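Local coordinates for N-acetylmuramoyl-L-alanine amidase domain-containing protein SAOUHSC_02979 (Staphylococcus aureus, PDB 5T1Q) that probably cleaves amide bonds of the bacterial cell wall, as a secreted hydrolase pairing a glucosaminidase-like domain with a C-terminal CHAP domain, at residues G270-A275 against N280-R285. Residues are numbered along the deposited sequence; the frame is centred on the assembly and turned at random.
Sequences GDLGDA and NRAQYR. With NA (sodium ion), chain E.
D271 meets R285 and R281 through different atoms, pinning the loop that precedes helix 278-284 of the CHAP domain, the papain-like part of this chain, against that helix. Its carboxylate OD2 makes a salt bridge with NE of R285 at 2.9 Å. The oxygen lies in the guanidinium plane at its edge, whereas the nitrogen comes in from above the carboxylate plane, and the two flat groups are turned 62° apart. The other oxygen, OD1, is hydrogen-bonded to S269. R285 is the first residue beyond the helix, and its extended chain ends in a guanidinium turned so that NH2 reaches R281 O at 3.0 Å, an oxygen that already accepts the helical bond from R285 N. Two bonds thus fix the rotation of this guanidinium, while R281 CD lies over one face, toward the rim. The backbone of D271 is held as well: R281 NH1 donates to D271 O at 3.0 Å from above the carbonyl plane, with the oxygen in the plane of the R281 guanidinium.

L272, the next residue, is buried. With CG anti to its carbonyl carbon (chi1 -59°), it lays CD2 on the helix, 3.8 Å from R281 CB and 4.4 Å from A282 CB; A282 also meets V289 of the strand that follows. The L272 side chain and the extended R281 chain run antiparallel alongside each other, and R281 CD comes to 3.5 Å from L272 O.

At G273 the backbone turns with positive phi (69°), and R281 NH1 lies obliquely near its N without a bond. In the first turn of the helix, N280 OD1 binds the sodium ion at 2.3 Å, in a site completed by H276, N279, E302 and waters.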
loop_
_atom_site.group_PDB
_atom_site.type_symbol
_atom_site.label_atom_id
_atom_site.label_comp_id
_atom_site.label_asym_id
_atom_site.label_seq_id
_atom_site.Cartn_x
_atom_site.Cartn_y
_atom_site.Cartn_z
ATOM N N GLY A 270 5.017 10.163 -17.678
ATOM C CA GLY A 270 4.366 8.900 -17.378
ATOM C C GLY A 270 4.501 7.834 -18.438
ATOM O O GLY A 270 3.952 6.733 -18.265
ATOM N N ASP A 271 5.253 8.138 -19.505
ATOM C CA ASP A 271 5.423 7.243 -20.643
ATOM C C ASP A 271 6.789 6.533 -20.680
ATOM O O ASP A 271 7.183 6.000 -21.723
ATOM C CB ASP A 271 5.214 8.029 -21.958
ATOM C CG ASP A 271 6.441 8.925 -22.355
ATOM O OD1 ASP A 271 7.232 9.365 -21.476
ATOM O OD2 ASP A 271 6.617 9.185 -23.565
ATOM N N LEU A 272 7.507 6.511 -19.559
ATOM C CA LEU A 272 8.832 5.890 -19.554
ATOM C C LEU A 272 8.803 4.355 -19.450
ATOM O O LEU A 272 9.846 3.716 -19.575
ATOM C CB LEU A 272 9.718 6.507 -18.465
ATOM C CG LEU A 272 9.981 8.027 -18.556
ATOM C CD1 LEU A 272 10.883 8.459 -17.430
ATOM C CD2 LEU A 272 10.585 8.481 -19.872
ATOM N N GLY A 273 7.624 3.773 -19.226
ATOM C CA GLY A 273 7.479 2.311 -19.151
ATOM C C GLY A 273 8.119 1.683 -17.915
ATOM O O GLY A 273 8.221 2.321 -16.861
ATOM N N ASP A 274 8.521 0.416 -18.034
ATOM C CA ASP A 274 9.178 -0.281 -16.922
ATOM C C ASP A 274 10.490 0.401 -16.567
ATOM O O ASP A 274 11.115 1.033 -17.411
ATOM C CB ASP A 274 9.430 -1.742 -17.256
ATOM C CG ASP A 274 8.149 -2.489 -17.600
ATOM O OD1 ASP A 274 7.070 -2.142 -17.063
ATOM O OD2 ASP A 274 8.233 -3.418 -18.415
ATOM N N ALA A 275 10.917 0.206 -15.327
ATOM C CA ALA A 275 12.083 0.881 -14.787
ATOM C C ALA A 275 13.335 0.927 -15.666
ATOM O O ALA A 275 13.916 1.988 -15.839
ATOM C CB ALA A 275 12.433 0.287 -13.429
ATOM N N ASN A 280 17.085 5.292 -21.099
ATOM C CA ASN A 280 17.117 5.448 -22.569
ATOM C C ASN A 280 15.889 6.245 -23.070
ATOM O O ASN A 280 16.017 7.091 -23.933
ATOM C CB ASN A 280 17.233 4.102 -23.299
ATOM C CG ASN A 280 16.299 3.055 -22.741
ATOM O OD1 ASN A 280 16.492 2.583 -21.607
ATOM N ND2 ASN A 280 15.298 2.670 -23.509
ATOM N N ARG A 281 14.706 6.002 -22.520
ATOM C CA ARG A 281 13.565 6.789 -22.953
ATOM C C ARG A 281 13.688 8.248 -22.514
ATOM O O ARG A 281 13.394 9.140 -23.301
ATOM C CB ARG A 281 12.251 6.202 -22.468
ATOM C CG ARG A 281 11.886 4.894 -23.153
ATOM C CD ARG A 281 10.435 4.536 -22.907
ATOM N NE ARG A 281 10.124 3.212 -23.422
ATOM C CZ ARG A 281 8.941 2.619 -23.326
ATOM N NH1 ARG A 281 7.892 3.236 -22.754
ATOM N NH2 ARG A 281 8.794 1.400 -23.820
ATOM N N ALA A 282 14.130 8.488 -21.274
ATOM C CA ALA A 282 14.256 9.850 -20.739
ATOM C C ALA A 282 15.231 10.648 -21.568
ATOM O O ALA A 282 14.978 11.806 -21.891
ATOM C CB ALA A 282 14.703 9.839 -19.280
ATOM N N GLN A 283 16.360 10.004 -21.886
ATOM C CA GLN A 283 17.414 10.584 -22.733
ATOM C C GLN A 283 16.838 11.005 -24.089
ATOM O O GLN A 283 17.142 12.087 -24.582
ATOM C CB GLN A 283 18.544 9.554 -22.909
ATOM C CG GLN A 283 19.618 9.856 -23.954
ATOM C CD GLN A 283 20.446 11.083 -23.654
ATOM O OE1 GLN A 283 20.744 11.400 -22.504
ATOM N NE2 GLN A 283 20.844 11.771 -24.701
ATOM N N TYR A 284 15.994 10.166 -24.677
ATOM C CA TYR A 284 15.392 10.508 -25.956
ATOM C C TYR A 284 14.410 11.686 -25.810
ATOM O O TYR A 284 14.348 12.553 -26.680
ATOM C CB TYR A 284 14.694 9.302 -26.604
ATOM C CG TYR A 284 14.148 9.633 -27.979
ATOM C CD1 TYR A 284 14.954 9.559 -29.099
ATOM C CD2 TYR A 284 12.830 10.078 -28.141
ATOM C CE1 TYR A 284 14.458 9.886 -30.364
ATOM C CE2 TYR A 284 12.321 10.409 -29.390
ATOM C CZ TYR A 284 13.129 10.318 -30.500
ATOM O OH TYR A 284 12.632 10.651 -31.745
ATOM N N ARG A 285 13.689 11.709 -24.687
ATOM C CA ARG A 285 12.667 12.725 -24.387
ATOM C C ARG A 285 13.214 14.014 -23.722
ATOM O O ARG A 285 12.504 14.703 -22.980
ATOM C CB ARG A 285 11.527 12.079 -23.574
ATOM C CG ARG A 285 10.712 11.064 -24.385
ATOM C CD ARG A 285 10.103 9.972 -23.512
ATOM N NE ARG A 285 9.438 8.906 -24.269
ATOM C CZ ARG A 285 10.054 7.983 -25.017
ATOM N NH1 ARG A 285 9.327 7.059 -25.632
ATOM N NH2 ARG A 285 11.377 7.981 -25.189
HETATM NA NA NA E . 17.686 1.169 -20.167
HETATM O O HOH W 1 16.884 -0.669 -21.246
HETATM O O HOH W 2 19.924 1.379 -21.403
#